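Local atomic coordinates of prophenoloxidase b (Marsupenaeus japonicus, PDB entry 3WKY), a protein that is a type 3 copper prophenoloxidase, the precursor of an enzyme that probably hydroxylates monophenols and oxidises o-diphenols in crustacean hemolymph. Residues 134-139 and 457-462. Numbering follows the deposited sequence.
Sequences LPTVLP and SSSGID. With NAG (2-acetamido-2-deoxy-beta-D-glucopyranose), chain C; EDO (1,2-ethanediol), chain L.
S459 and T136 make the direct polar link: OG of S459 donates to the carbonyl O of T136 at 2.7 Å. The C=O...OG angle is 126°, and the hydroxyl stands 33° out of the carbonyl plane, an oblique approach. With chi1 at 40°, OG of S459 lies between its own N and carbonyl carbon and faces T136, whose CB is 3.5 Å away; the hydroxyl also makes a weak bond to N456 O. G460 N comes within 3.0 Å of T136 O, but at an angle too poor for a hydrogen bond; this amide donates instead to S457 O, which accepts from I461 N as well. The hydroxyl of T136 turns to P133 O. One water makes a second, indirect link, donating both to V137 O at 2.8 Å and to G460 O at 2.6 Å.

Close backbone packing accompanies these bonds. CA of G460 sits 3.4 Å from V137 O. The apolar part belongs to P139, whose CG meets CD1 of I461 at 3.6 Å while the two side chains run past each other in opposite directions. CB of S457 borders the same CG more loosely, its OG bonding V473 O.

The arrangement is consistent with packing between the copper-containing and Ig-like parts of the hemocyanin-type fold: the short, weakly bonded helical turn 134-137, backed by helices 109-122 and 193-205, meets the turn that follows strand 445-456, beside a protein-linked glycan.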
ATOM      1  N   LEU A 134      45.782  -2.202 -14.202  1.00 21.12           N
ATOM      2  CA  LEU A 134      44.992  -3.171 -13.450  1.00 19.87           C
ATOM      3  C   LEU A 134      44.343  -4.284 -14.295  1.00 21.13           C
ATOM      4  O   LEU A 134      44.308  -5.435 -13.860  1.00 21.22           O
ATOM      5  CB  LEU A 134      43.961  -2.458 -12.565  1.00 21.76           C
ATOM      6  CG  LEU A 134      43.235  -3.313 -11.524  1.00 20.33           C
ATOM      7  CD1 LEU A 134      44.204  -3.972 -10.536  1.00 22.99           C
ATOM      8  CD2 LEU A 134      42.247  -2.421 -10.784  1.00 19.67           C
ATOM      9  N   PRO A 135      43.832  -3.961 -15.501  1.00 20.02           N
ATOM     10  CA  PRO A 135      43.236  -5.074 -16.252  1.00 24.20           C
ATOM     11  C   PRO A 135      44.223  -6.164 -16.677  1.00 27.90           C
ATOM     12  O   PRO A 135      43.781  -7.281 -16.918  1.00 23.63           O
ATOM     13  CB  PRO A 135      42.641  -4.391 -17.488  1.00 23.71           C
ATOM     14  CG  PRO A 135      42.337  -3.000 -17.025  1.00 23.47           C
ATOM     15  CD  PRO A 135      43.477  -2.655 -16.094  1.00 22.95           C
ATOM     16  N   THR A 136      45.517  -5.857 -16.773  1.00 25.18           N
ATOM     17  CA  THR A 136      46.504  -6.888 -17.117  1.00 23.24           C
ATOM     18  C   THR A 136      46.818  -7.788 -15.926  1.00 25.40           C
ATOM     19  O   THR A 136      47.394  -8.861 -16.088  1.00 32.32           O
ATOM     20  CB  THR A 136      47.826  -6.271 -17.629  1.00 19.44           C
ATOM     21  OG1 THR A 136      48.496  -5.624 -16.539  1.00 24.39           O
ATOM     22  CG2 THR A 136      47.546  -5.274 -18.736  1.00 25.39           C
ATOM     23  N   VAL A 137      46.432  -7.336 -14.733  1.00 20.94           N
ATOM     24  CA  VAL A 137      46.684  -8.043 -13.480  1.00 21.96           C
ATOM     25  C   VAL A 137      45.438  -8.807 -13.014  1.00 29.03           C
ATOM     26  O   VAL A 137      45.527  -9.953 -12.577  1.00 23.95           O
ATOM     27  CB  VAL A 137      47.111  -7.048 -12.372  1.00 27.77           C
ATOM     28  CG1 VAL A 137      47.203  -7.733 -11.018  1.00 32.79           C
ATOM     29  CG2 VAL A 137      48.437  -6.398 -12.727  1.00 31.96           C
ATOM     30  N   LEU A 138      44.274  -8.163 -13.109  1.00 22.09           N
ATOM     31  CA  LEU A 138      43.010  -8.796 -12.712  1.00 23.06           C
ATOM     32  C   LEU A 138      41.993  -8.695 -13.842  1.00 22.72           C
ATOM     33  O   LEU A 138      40.976  -8.017 -13.699  1.00 21.54           O
ATOM     34  CB  LEU A 138      42.437  -8.123 -11.453  1.00 21.87           C
ATOM     35  CG  LEU A 138      43.122  -8.338 -10.105  1.00 26.83           C
ATOM     36  CD1 LEU A 138      42.458  -7.509  -9.007  1.00 22.53           C
ATOM     37  CD2 LEU A 138      43.121  -9.814  -9.718  1.00 23.97           C
ATOM     38  N   PRO A 139      42.263  -9.352 -14.983  1.00 24.19           N
ATOM     39  CA  PRO A 139      41.316  -9.217 -16.092  1.00 18.18           C
ATOM     40  C   PRO A 139      39.899  -9.693 -15.752  1.00 20.33           C
ATOM     41  O   PRO A 139      38.955  -9.207 -16.384  1.00 20.28           O
ATOM     42  CB  PRO A 139      41.933 -10.087 -17.206  1.00 19.82           C
ATOM     43  CG  PRO A 139      42.963 -10.929 -16.533  1.00 24.96           C
ATOM     44  CD  PRO A 139      43.442 -10.162 -15.354  1.00 22.64           C
ATOM     45  N   SER A 457      46.436 -10.613 -21.475  1.00 26.90           N
ATOM     46  CA  SER A 457      45.878 -11.010 -20.183  1.00 28.87           C
ATOM     47  C   SER A 457      46.719 -12.051 -19.456  1.00 29.04           C
ATOM     48  O   SER A 457      46.446 -12.375 -18.301  1.00 25.66           O
ATOM     49  CB  SER A 457      44.445 -11.528 -20.344  1.00 25.49           C
ATOM     50  OG  SER A 457      44.399 -12.742 -21.075  1.00 27.38           O
ATOM     51  N   SER A 458      47.757 -12.552 -20.119  1.00 32.70           N
ATOM     52  CA  SER A 458      48.551 -13.649 -19.566  1.00 27.83           C
ATOM     53  C   SER A 458      49.442 -13.243 -18.395  1.00 28.10           C
ATOM     54  O   SER A 458      50.005 -14.090 -17.711  1.00 29.50           O
ATOM     55  CB  SER A 458      49.350 -14.336 -20.672  1.00 29.08           C
ATOM     56  OG  SER A 458      48.474 -15.070 -21.508  1.00 27.79           O
ATOM     57  N   SER A 459      49.554 -11.945 -18.150  1.00 26.01           N
ATOM     58  CA  SER A 459      50.223 -11.476 -16.949  1.00 25.71           C
ATOM     59  C   SER A 459      49.319 -11.694 -15.742  1.00 27.05           C
ATOM     60  O   SER A 459      49.788 -11.730 -14.605  1.00 26.28           O
ATOM     61  CB  SER A 459      50.556  -9.990 -17.077  1.00 31.95           C
ATOM     62  OG  SER A 459      49.484  -9.304 -17.704  1.00 35.31           O
ATOM     63  N   GLY A 460      48.018 -11.835 -15.992  1.00 27.70           N
ATOM     64  CA  GLY A 460      47.061 -11.947 -14.905  1.00 22.59           C
ATOM     65  C   GLY A 460      46.526 -13.351 -14.674  1.00 26.55           C
ATOM     66  O   GLY A 460      46.297 -13.758 -13.531  1.00 25.88           O
ATOM     67  N   ILE A 461      46.304 -14.073 -15.770  1.00 23.79           N
ATOM     68  CA  ILE A 461      45.766 -15.424 -15.729  1.00 24.20           C
ATOM     69  C   ILE A 461      46.742 -16.385 -16.388  1.00 30.53           C
ATOM     70  O   ILE A 461      47.211 -16.135 -17.505  1.00 28.88           O
ATOM     71  CB  ILE A 461      44.442 -15.508 -16.502  1.00 25.24           C
ATOM     72  CG1 ILE A 461      43.376 -14.623 -15.841  1.00 24.92           C
ATOM     73  CG2 ILE A 461      43.958 -16.948 -16.575  1.00 31.22           C
ATOM     74  CD1 ILE A 461      42.130 -14.442 -16.696  1.00 29.98           C
ATOM     75  N   ASP A 462      47.028 -17.489 -15.705  1.00 27.41           N
ATOM     76  CA  ASP A 462      47.891 -18.530 -16.246  1.00 30.62           C
ATOM     77  C   ASP A 462      47.069 -19.487 -17.096  1.00 32.19           C
ATOM     78  O   ASP A 462      46.357 -20.337 -16.564  1.00 32.09           O
ATOM     79  CB  ASP A 462      48.566 -19.290 -15.100  1.00 29.34           C
ATOM     80  CG  ASP A 462      49.715 -20.170 -15.573  1.00 45.44           C
ATOM     81  OD1 ASP A 462      49.845 -20.391 -16.795  1.00 41.15           O
ATOM     82  OD2 ASP A 462      50.485 -20.646 -14.713  1.00 42.67           O
TER
HETATM   83  C1  NAG C   1      51.971 -11.735 -22.605  1.00 34.66           C
HETATM   84  C2  NAG C   1      53.300 -11.848 -23.358  1.00 39.03           C
HETATM   85  C3  NAG C   1      54.193 -12.886 -22.704  1.00 46.00           C
HETATM   86  C4  NAG C   1      54.409 -12.581 -21.226  1.00 44.43           C
HETATM   87  C5  NAG C   1      53.148 -12.137 -20.476  1.00 39.67           C
HETATM   88  C6  NAG C   1      53.579 -11.181 -19.366  1.00 36.19           C
HETATM   89  C7  NAG C   1      53.328 -11.453 -25.786  1.00 43.56           C
HETATM   90  C8  NAG C   1      52.877 -11.980 -27.116  1.00 47.21           C
HETATM   91  N2  NAG C   1      53.083 -12.239 -24.738  1.00 34.88           N
HETATM   92  O3  NAG C   1      55.434 -12.907 -23.381  1.00 46.73           O
HETATM   93  O4  NAG C   1      54.915 -13.743 -20.602  1.00 43.06           O
HETATM   94  O5  NAG C   1      52.196 -11.419 -21.246  1.00 32.98           O
HETATM   95  O6  NAG C   1      53.546 -11.803 -18.105  1.00 51.45           O
HETATM   96  O7  NAG C   1      53.881 -10.358 -25.699  1.00 47.41           O
HETATM   97  C1  EDO L 710      49.964 -16.994 -18.480  1.00 38.09           C
HETATM   98  O1  EDO L 710      49.345 -17.383 -19.726  1.00 41.08           O
HETATM   99  C2  EDO L 710      51.482 -16.851 -18.577  1.00 53.22           C
HETATM  100  O2  EDO L 710      52.078 -18.152 -18.658  1.00 51.01           O
HETATM  101  O   HOH W   1      44.275 -12.434 -12.598  1.00 23.75           O